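Local coordinates for protein agarase (Pseudoalteromonas fuliginea, PDB 6XJ9) that probably hydrolyses the galactan chains of agarose, as a family 50 glycoside hydrolase (an agarase) from a marine bacterium, at residues Lys289-Thr303 with Lys752-Lys764. Numbering follows the deposited sequence.
Sequences KWSLVDPDGYLYLAT and KAMNESMYERRFK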
ATOM      1  N   LYS A 289     -25.082   5.964 -21.571  1.00 26.08           N
ATOM      2  CA  LYS A 289     -24.898   5.649 -20.164  1.00 24.16           C
ATOM      3  C   LYS A 289     -25.638   6.680 -19.316  1.00 22.33           C
ATOM      4  O   LYS A 289     -25.690   7.855 -19.674  1.00 21.84           O
ATOM      5  CB  LYS A 289     -23.403   5.647 -19.826  1.00 25.66           C
ATOM      6  CG  LYS A 289     -22.570   4.645 -20.617  1.00 25.69           C
ATOM      7  CD  LYS A 289     -21.088   4.808 -20.406  1.00 26.61           C
ATOM      8  CE  LYS A 289     -20.275   3.769 -21.153  1.00 25.22           C
ATOM      9  NZ  LYS A 289     -19.077   3.403 -20.360  1.00 26.90           N
ATOM     10  N   TRP A 290     -26.182   6.237 -18.174  1.00 19.40           N
ATOM     11  CA  TRP A 290     -26.802   7.176 -17.255  1.00 19.11           C
ATOM     12  C   TRP A 290     -25.746   8.112 -16.662  1.00 19.67           C
ATOM     13  O   TRP A 290     -24.584   7.729 -16.491  1.00 20.42           O
ATOM     14  CB  TRP A 290     -27.644   6.466 -16.195  1.00 17.52           C
ATOM     15  CG  TRP A 290     -29.020   6.142 -16.699  1.00 17.14           C
ATOM     16  CD1 TRP A 290     -29.492   4.923 -17.092  1.00 17.20           C
ATOM     17  CD2 TRP A 290     -30.099   7.075 -16.885  1.00 16.73           C
ATOM     18  NE1 TRP A 290     -30.799   5.022 -17.489  1.00 17.65           N
ATOM     19  CE2 TRP A 290     -31.198   6.337 -17.373  1.00 17.68           C
ATOM     20  CE3 TRP A 290     -30.248   8.458 -16.670  1.00 17.32           C
ATOM     21  CZ2 TRP A 290     -32.423   6.944 -17.666  1.00 17.53           C
ATOM     22  CZ3 TRP A 290     -31.457   9.056 -16.966  1.00 17.18           C
ATOM     23  CH2 TRP A 290     -32.538   8.303 -17.444  1.00 17.44           C
ATOM     24  N   SER A 291     -26.168   9.350 -16.395  1.00 18.06           N
ATOM     25  CA  SER A 291     -25.341  10.333 -15.714  1.00 18.68           C
ATOM     26  C   SER A 291     -26.222  11.166 -14.795  1.00 19.42           C
ATOM     27  O   SER A 291     -27.452  11.159 -14.925  1.00 19.71           O
ATOM     28  CB  SER A 291     -24.634  11.224 -16.688  1.00 19.52           C
ATOM     29  OG  SER A 291     -23.658  12.025 -16.031  1.00 18.68           O
ATOM     30  N   LEU A 292     -25.578  11.864 -13.855  1.00 18.45           N
ATOM     31  CA  LEU A 292     -26.239  13.006 -13.258  1.00 17.59           C
ATOM     32  C   LEU A 292     -25.777  14.224 -14.038  1.00 17.28           C
ATOM     33  O   LEU A 292     -24.862  14.129 -14.855  1.00 16.16           O
ATOM     34  CB  LEU A 292     -25.902  13.122 -11.767  1.00 15.89           C
ATOM     35  CG  LEU A 292     -26.451  12.006 -10.870  1.00 16.64           C
ATOM     36  CD1 LEU A 292     -26.243  12.349  -9.395  1.00 15.24           C
ATOM     37  CD2 LEU A 292     -27.923  11.723 -11.156  1.00 15.99           C
ATOM     38  N   VAL A 293     -26.428  15.352 -13.755  1.00 18.26           N
ATOM     39  CA  VAL A 293     -26.067  16.633 -14.322  1.00 18.81           C
ATOM     40  C   VAL A 293     -26.091  17.624 -13.163  1.00 18.46           C
ATOM     41  O   VAL A 293     -27.059  17.652 -12.409  1.00 17.40           O
ATOM     42  CB  VAL A 293     -27.059  17.034 -15.433  1.00 18.92           C
ATOM     43  CG1 VAL A 293     -26.684  18.342 -16.113  1.00 19.18           C
ATOM     44  CG2 VAL A 293     -27.259  15.923 -16.449  1.00 19.19           C
ATOM     45  N   ASP A 294     -25.016  18.413 -13.026  1.00 20.03           N
ATOM     46  CA  ASP A 294     -24.915  19.383 -11.945  1.00 20.67           C
ATOM     47  C   ASP A 294     -25.772  20.607 -12.285  1.00 20.80           C
ATOM     48  O   ASP A 294     -26.244  20.731 -13.416  1.00 22.27           O
ATOM     49  CB  ASP A 294     -23.447  19.655 -11.564  1.00 20.01           C
ATOM     50  CG  ASP A 294     -22.722  20.708 -12.395  1.00 21.64           C
ATOM     51  OD1 ASP A 294     -23.404  21.464 -13.128  1.00 22.79           O
ATOM     52  OD2 ASP A 294     -21.474  20.791 -12.278  1.00 20.50           O
ATOM     53  N   PRO A 295     -26.016  21.537 -11.329  1.00 21.09           N
ATOM     54  CA  PRO A 295     -26.812  22.738 -11.590  1.00 21.04           C
ATOM     55  C   PRO A 295     -26.421  23.609 -12.785  1.00 23.16           C
ATOM     56  O   PRO A 295     -27.279  24.311 -13.318  1.00 22.96           O
ATOM     57  CB  PRO A 295     -26.643  23.532 -10.292  1.00 20.52           C
ATOM     58  CG  PRO A 295     -26.552  22.437  -9.241  1.00 20.34           C
ATOM     59  CD  PRO A 295     -25.647  21.414  -9.901  1.00 21.22           C
ATOM     60  N   ASP A 296     -25.137  23.545 -13.180  1.00 23.35           N
ATOM     61  CA  ASP A 296     -24.533  24.332 -14.247  1.00 23.46           C
ATOM     62  C   ASP A 296     -24.539  23.566 -15.573  1.00 24.17           C
ATOM     63  O   ASP A 296     -24.150  24.112 -16.605  1.00 23.08           O
ATOM     64  CB  ASP A 296     -23.107  24.760 -13.873  1.00 23.56           C
ATOM     65  CG  ASP A 296     -23.058  25.682 -12.667  1.00 23.43           C
ATOM     66  OD1 ASP A 296     -24.069  26.376 -12.425  1.00 23.16           O
ATOM     67  OD2 ASP A 296     -22.005  25.715 -11.990  1.00 24.04           O
ATOM     68  N   GLY A 297     -25.000  22.312 -15.546  1.00 25.06           N
ATOM     69  CA  GLY A 297     -25.203  21.532 -16.763  1.00 25.53           C
ATOM     70  C   GLY A 297     -24.030  20.618 -17.127  1.00 25.35           C
ATOM     71  O   GLY A 297     -24.025  20.021 -18.206  1.00 26.24           O
ATOM     72  N   TYR A 298     -23.035  20.503 -16.235  1.00 23.22           N
ATOM     73  CA  TYR A 298     -21.914  19.612 -16.486  1.00 23.60           C
ATOM     74  C   TYR A 298     -22.273  18.211 -16.003  1.00 22.25           C
ATOM     75  O   TYR A 298     -23.004  18.076 -15.028  1.00 22.43           O
ATOM     76  CB  TYR A 298     -20.681  20.050 -15.694  1.00 25.04           C
ATOM     77  CG  TYR A 298     -20.147  21.396 -16.095  1.00 27.54           C
ATOM     78  CD1 TYR A 298     -19.365  21.534 -17.231  1.00 28.87           C
ATOM     79  CD2 TYR A 298     -20.455  22.533 -15.366  1.00 27.85           C
ATOM     80  CE1 TYR A 298     -18.885  22.769 -17.630  1.00 30.15           C
ATOM     81  CE2 TYR A 298     -19.972  23.777 -15.744  1.00 30.05           C
ATOM     82  CZ  TYR A 298     -19.183  23.890 -16.877  1.00 30.27           C
ATOM     83  OH  TYR A 298     -18.712  25.102 -17.279  1.00 30.60           O
ATOM     84  N   LEU A 299     -21.702  17.186 -16.648  1.00 21.59           N
ATOM     85  CA  LEU A 299     -21.914  15.810 -16.211  1.00 22.66           C
ATOM     86  C   LEU A 299     -21.357  15.615 -14.803  1.00 21.62           C
ATOM     87  O   LEU A 299     -20.397  16.276 -14.413  1.00 24.34           O
ATOM     88  CB  LEU A 299     -21.291  14.814 -17.197  1.00 21.10           C
ATOM     89  CG  LEU A 299     -21.926  14.709 -18.585  1.00 22.43           C
ATOM     90  CD1 LEU A 299     -21.549  13.383 -19.219  1.00 22.54           C
ATOM     91  CD2 LEU A 299     -23.443  14.853 -18.541  1.00 21.96           C
ATOM     92  N   TYR A 300     -21.970  14.691 -14.053  1.00 21.47           N
ATOM     93  CA  TYR A 300     -21.682  14.533 -12.633  1.00 20.09           C
ATOM     94  C   TYR A 300     -21.939  13.086 -12.237  1.00 19.05           C
ATOM     95  O   TYR A 300     -22.951  12.509 -12.619  1.00 17.85           O
ATOM     96  CB  TYR A 300     -22.554  15.491 -11.815  1.00 19.91           C
ATOM     97  CG  TYR A 300     -22.388  15.465 -10.313  1.00 19.84           C
ATOM     98  CD1 TYR A 300     -21.411  16.216  -9.675  1.00 19.22           C
ATOM     99  CD2 TYR A 300     -23.233  14.700  -9.523  1.00 19.28           C
ATOM    100  CE1 TYR A 300     -21.264  16.184  -8.293  1.00 18.96           C
ATOM    101  CE2 TYR A 300     -23.106  14.665  -8.146  1.00 19.02           C
ATOM    102  CZ  TYR A 300     -22.124  15.413  -7.520  1.00 18.45           C
ATOM    103  OH  TYR A 300     -22.024  15.384  -6.154  1.00 16.31           O
ATOM    104  N   LEU A 301     -20.979  12.509 -11.508  1.00 19.22           N
ATOM    105  CA  LEU A 301     -21.138  11.215 -10.862  1.00 19.43           C
ATOM    106  C   LEU A 301     -20.954  11.433  -9.363  1.00 19.26           C
ATOM    107  O   LEU A 301     -20.146  12.268  -8.961  1.00 20.67           O
ATOM    108  CB  LEU A 301     -20.071  10.260 -11.400  1.00 19.14           C
ATOM    109  CG  LEU A 301     -20.103   9.962 -12.899  1.00 20.18           C
ATOM    110  CD1 LEU A 301     -18.860   9.196 -13.301  1.00 19.19           C
ATOM    111  CD2 LEU A 301     -21.348   9.183 -13.301  1.00 18.96           C
ATOM    112  N   ALA A 302     -21.697  10.683  -8.538  1.00 18.81           N
ATOM    113  CA  ALA A 302     -21.669  10.894  -7.097  1.00 18.65           C
ATOM    114  C   ALA A 302     -20.680   9.939  -6.434  1.00 19.09           C
ATOM    115  O   ALA A 302     -20.924   8.735  -6.365  1.00 18.98           O
ATOM    116  CB  ALA A 302     -23.051  10.717  -6.505  1.00 19.41           C
ATOM    117  N   THR A 303     -19.581  10.504  -5.927  1.00 17.19           N
ATOM    118  CA  THR A 303     -18.646   9.773  -5.091  1.00 17.12           C
ATOM    119  C   THR A 303     -18.537  10.504  -3.756  1.00 17.37           C
ATOM    120  O   THR A 303     -18.758  11.715  -3.674  1.00 16.67           O
ATOM    121  CB  THR A 303     -17.276   9.596  -5.766  1.00 16.76           C
ATOM    122  OG1 THR A 303     -16.695  10.893  -5.933  1.00 18.11           O
ATOM    123  CG2 THR A 303     -17.367   8.891  -7.103  1.00 16.40           C
ATOM    124  N   LYS A 752      -8.313   9.228  -4.735  1.00 20.65           N
ATOM    125  CA  LYS A 752      -7.923  10.360  -5.564  1.00 22.52           C
ATOM    126  C   LYS A 752      -7.827   9.920  -7.021  1.00 22.51           C
ATOM    127  O   LYS A 752      -8.226  10.655  -7.925  1.00 25.50           O
ATOM    128  CB  LYS A 752      -6.515  10.859  -5.236  1.00 23.22           C
ATOM    129  CG  LYS A 752      -6.321  11.708  -3.993  1.00 23.88           C
ATOM    130  CD  LYS A 752      -4.877  12.191  -4.007  1.00 25.44           C
ATOM    131  CE  LYS A 752      -4.320  12.682  -2.696  1.00 26.60           C
ATOM    132  NZ  LYS A 752      -2.857  12.921  -2.840  1.00 28.27           N
ATOM    133  N   ALA A 753      -7.226   8.744  -7.243  1.00 23.06           N
ATOM    134  CA  ALA A 753      -6.986   8.254  -8.589  1.00 22.72           C
ATOM    135  C   ALA A 753      -8.327   7.934  -9.239  1.00 22.02           C
ATOM    136  O   ALA A 753      -8.565   8.302 -10.385  1.00 21.30           O
ATOM    137  CB  ALA A 753      -6.090   7.039  -8.556  1.00 23.31           C
ATOM    138  N   MET A 754      -9.198   7.275  -8.471  1.00 21.34           N
ATOM    139  CA  MET A 754     -10.500   6.846  -8.961  0.50 21.54           C
ATOM    140  C   MET A 754     -11.315   8.062  -9.398  1.00 20.91           C
ATOM    141  O   MET A 754     -11.866   8.079 -10.488  1.00 21.46           O
ATOM    142  CB  MET A 754     -11.272   6.080  -7.882  0.50 21.37           C
ATOM    143  CG  MET A 754     -12.657   5.656  -8.333  0.50 21.61           C
ATOM    144  SD  MET A 754     -12.570   4.540  -9.754  0.50 23.59           S
ATOM    145  CE  MET A 754     -14.023   5.059 -10.657  0.50 23.53           C
ATOM    146  N   ASN A 755     -11.382   9.076  -8.525  1.00 21.79           N
ATOM    147  CA  ASN A 755     -12.195  10.266  -8.744  1.00 21.26           C
ATOM    148  C   ASN A 755     -11.640  11.061  -9.920  1.00 22.91           C
ATOM    149  O   ASN A 755     -12.401  11.692 -10.656  1.00 23.03           O
ATOM    150  CB  ASN A 755     -12.240  11.149  -7.493  1.00 20.66           C
ATOM    151  CG  ASN A 755     -13.111  10.591  -6.387  1.00 20.93           C
ATOM    152  OD1 ASN A 755     -14.226  10.130  -6.644  1.00 20.68           O
ATOM    153  ND2 ASN A 755     -12.627  10.654  -5.153  1.00 19.80           N
ATOM    154  N   GLU A 756     -10.311  11.017 -10.086  1.00 24.07           N
ATOM    155  CA  GLU A 756      -9.640  11.756 -11.144  1.00 25.32           C
ATOM    156  C   GLU A 756     -10.090  11.221 -12.503  1.00 24.81           C
ATOM    157  O   GLU A 756     -10.384  11.990 -13.420  1.00 25.10           O
ATOM    158  CB  GLU A 756      -8.117  11.680 -10.961  1.00 26.47           C
ATOM    159  CG  GLU A 756      -7.337  12.503 -11.967  1.00 27.56           C
ATOM    160  CD  GLU A 756      -7.646  13.989 -11.907  1.00 30.78           C
ATOM    161  OE1 GLU A 756      -7.701  14.538 -10.789  1.00 30.94           O
ATOM    162  OE2 GLU A 756      -7.863  14.587 -12.980  1.00 33.52           O
ATOM    163  N   SER A 757     -10.172   9.892 -12.615  1.00 23.44           N
ATOM    164  CA  SER A 757     -10.333   9.258 -13.910  1.00 24.14           C
ATOM    165  C   SER A 757     -11.793   8.942 -14.225  1.00 23.78           C
ATOM    166  O   SER A 757     -12.084   8.541 -15.349  1.00 25.52           O
ATOM    167  CB  SER A 757      -9.459   8.033 -14.028  1.00 25.69           C
ATOM    168  OG  SER A 757      -9.848   7.067 -13.064  1.00 29.49           O
ATOM    169  N   MET A 758     -12.716   9.157 -13.274  1.00 22.12           N
ATOM    170  CA  MET A 758     -14.053   8.587 -13.435  1.00 22.32           C
ATOM    171  C   MET A 758     -14.783   9.118 -14.667  1.00 22.78           C
ATOM    172  O   MET A 758     -15.419   8.334 -15.369  1.00 21.82           O
ATOM    173  CB  MET A 758     -14.951   8.731 -12.205  1.00 21.60           C
ATOM    174  CG  MET A 758     -15.246  10.149 -11.765  1.00 21.30           C
ATOM    175  SD  MET A 758     -16.035  10.096 -10.128  1.00 22.91           S
ATOM    176  CE  MET A 758     -15.923  11.833  -9.685  1.00 20.42           C
ATOM    177  N   TYR A 759     -14.730  10.436 -14.909  1.00 23.24           N
ATOM    178  CA  TYR A 759     -15.507  11.004 -16.003  1.00 23.21           C
ATOM    179  C   TYR A 759     -15.022  10.437 -17.337  1.00 23.87           C
ATOM    180  O   TYR A 759     -15.813   9.943 -18.141  1.00 24.08           O
ATOM    181  CB  TYR A 759     -15.527  12.537 -15.928  1.00 23.03           C
ATOM    182  CG  TYR A 759     -16.295  13.071 -14.746  1.00 22.32           C
ATOM    183  CD1 TYR A 759     -17.640  12.768 -14.580  1.00 21.08           C
ATOM    184  CD2 TYR A 759     -15.686  13.871 -13.789  1.00 21.14           C
ATOM    185  CE1 TYR A 759     -18.351  13.234 -13.487  1.00 19.70           C
ATOM    186  CE2 TYR A 759     -16.398  14.370 -12.706  1.00 21.11           C
ATOM    187  CZ  TYR A 759     -17.739  14.055 -12.561  1.00 20.38           C
ATOM    188  OH  TYR A 759     -18.451  14.503 -11.483  1.00 19.41           O
ATOM    189  N   GLU A 760     -13.699  10.462 -17.519  1.00 24.47           N
ATOM    190  CA  GLU A 760     -13.029   9.951 -18.704  1.00 25.99           C
ATOM    191  C   GLU A 760     -13.307   8.469 -18.903  1.00 25.28           C
ATOM    192  O   GLU A 760     -13.673   8.049 -19.996  1.00 24.71           O
ATOM    193  CB  GLU A 760     -11.527  10.177 -18.553  1.00 29.51           C
ATOM    194  CG  GLU A 760     -11.204  11.653 -18.419  1.00 34.61           C
ATOM    195  CD  GLU A 760      -9.967  12.091 -19.172  1.00 38.71           C
ATOM    196  OE1 GLU A 760     -10.121  12.853 -20.150  1.00 39.19           O
ATOM    197  OE2 GLU A 760      -8.862  11.668 -18.774  1.00 43.77           O
ATOM    198  N   ARG A 761     -13.111   7.677 -17.843  1.00 26.07           N
ATOM    199  CA  ARG A 761     -13.333   6.243 -17.928  1.00 24.89           C
ATOM    200  C   ARG A 761     -14.778   5.943 -18.328  1.00 25.36           C
ATOM    201  O   ARG A 761     -15.015   5.072 -19.163  1.00 26.27           O
ATOM    202  CB  ARG A 761     -12.981   5.555 -16.605  1.00 25.31           C
ATOM    203  CG  ARG A 761     -13.111   4.040 -16.662  1.00 24.78           C
ATOM    204  CD  ARG A 761     -12.813   3.370 -15.340  1.00 25.83           C
ATOM    205  NE  ARG A 761     -13.055   1.931 -15.414  1.00 23.43           N
ATOM    206  CZ  ARG A 761     -12.096   1.022 -15.305  1.00 23.14           C
ATOM    207  NH1 ARG A 761     -10.842   1.409 -15.123  1.00 23.16           N
ATOM    208  NH2 ARG A 761     -12.395  -0.263 -15.354  1.00 21.40           N
ATOM    209  N   ARG A 762     -15.748   6.652 -17.735  1.00 24.13           N
ATOM    210  CA  ARG A 762     -17.141   6.301 -17.972  1.00 24.21           C
ATOM    211  C   ARG A 762     -17.600   6.772 -19.350  1.00 24.83           C
ATOM    212  O   ARG A 762     -18.354   6.067 -20.019  1.00 25.95           O
ATOM    213  CB  ARG A 762     -18.081   6.874 -16.903  1.00 22.71           C
ATOM    214  CG  ARG A 762     -19.538   6.477 -17.099  1.00 19.95           C
ATOM    215  CD  ARG A 762     -20.408   6.930 -15.935  1.00 19.43           C
ATOM    216  NE  ARG A 762     -21.800   6.515 -16.055  1.00 19.27           N
ATOM    217  CZ  ARG A 762     -22.270   5.311 -15.742  1.00 19.31           C
ATOM    218  NH1 ARG A 762     -21.450   4.381 -15.282  1.00 20.01           N
ATOM    219  NH2 ARG A 762     -23.556   5.036 -15.894  1.00 17.45           N
ATOM    220  N   PHE A 763     -17.162   7.969 -19.760  1.00 27.16           N
ATOM    221  CA  PHE A 763     -17.854   8.689 -20.819  1.00 29.31           C
ATOM    222  C   PHE A 763     -17.010   8.886 -22.076  1.00 34.34           C
ATOM    223  O   PHE A 763     -17.564   9.199 -23.127  1.00 36.76           O
ATOM    224  CB  PHE A 763     -18.360  10.037 -20.303  1.00 26.99           C
ATOM    225  CG  PHE A 763     -19.487   9.951 -19.308  1.00 24.75           C
ATOM    226  CD1 PHE A 763     -20.731   9.461 -19.680  1.00 24.04           C
ATOM    227  CD2 PHE A 763     -19.301  10.360 -17.996  1.00 24.79           C
ATOM    228  CE1 PHE A 763     -21.773   9.405 -18.766  1.00 24.67           C
ATOM    229  CE2 PHE A 763     -20.344  10.306 -17.084  1.00 23.63           C
ATOM    230  CZ  PHE A 763     -21.576   9.823 -17.467  1.00 24.10           C
ATOM    231  N   LYS A 764     -15.686   8.733 -21.975  1.00 39.12           N
ATOM    232  CA  LYS A 764     -14.828   8.980 -23.126  1.00 41.28           C
ATOM    233  C   LYS A 764     -14.454   7.651 -23.795  1.00 41.26           C
ATOM    234  O   LYS A 764     -14.557   7.600 -25.044  1.00 42.95           O
ATOM    235  CB  LYS A 764     -13.588   9.776 -22.717  1.00 42.16           C
ATOM    236  CG  LYS A 764     -13.090  10.779 -23.747  1.00 45.78           C
ATOM    237  CD  LYS A 764     -11.928  11.610 -23.242  1.00 46.88           C
ATOM    238  CE  LYS A 764     -11.864  12.988 -23.867  1.00 51.21           C
ATOM    239  NZ  LYS A 764     -11.108  13.942 -23.015  1.00 51.82           N
TER
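Lys-289 lies by Phe-763, Leu-301 by Tyr-759 and Thr-303 by Asn-755 where the beta hairpin of 289-303 meets helix 752-763. Strand 289-293 and the helix run obliquely antiparallel, 145° between their N-to-C directions, their axes 10.6 Å apart. A type I turn from Asp-294 to Gly-297 closes the hairpin at the end remote from the helix.

Leu-301, a branched apolar residue facing the helix, wedges between Tyr-759 and Arg-762: its CD2 lies 3.6 Å from Arg-762 CD, while CG packs on Tyr-759 CE1. The phenol suits its place because Tyr-759 OH, ending an apolar ring, accepts from the backbone N of Leu-301 (3.2 Å) and has a further polar partner in Gly-267. Phe-763 offers flat faces: Leu-299 CD1 sits 3.7 Å from the ring centroid, almost on its normal, in a CH-pi contact, and Arg-762 CG covers the opposite face.

Arg-762 leaves the helix with CG anti to the backbone N (chi1 -178°) and stays extended to NE, bringing the guanidinium side-on to the carbonyl of Trp-290. Arg-762 NE (3.1 Å) and NH2 (2.9 Å) both donate to Trp-290 O, close to the guanidinium plane, while NH1 bonds Asn-706 O. With an alanine here, Trp-290 O is likely to lose both donors and a gap to open beside the Leu-301 methyls. Lys-289 passes in the opposite direction, and its NZ donates a hydrogen bond to the backbone O of Arg-762 (2.8 Å); a lysine suits the carbonyl-rich last turn of a helix. Thr-303 supplies both a hydroxyl, OG1 donating to Asn-755 OD1 (2.7 Å) from above its carbonyl plane, and a methyl reaching tip to tip to Met-758 SD.

This C-terminal helix covers a hairpin whose strand 299-305 adjoins strand 709-714, followed by parallel 664-666 and 640-643, consistent with the (beta/alpha)8 barrel of family 50; Met-754 and Arg-761 meet helix 689-704.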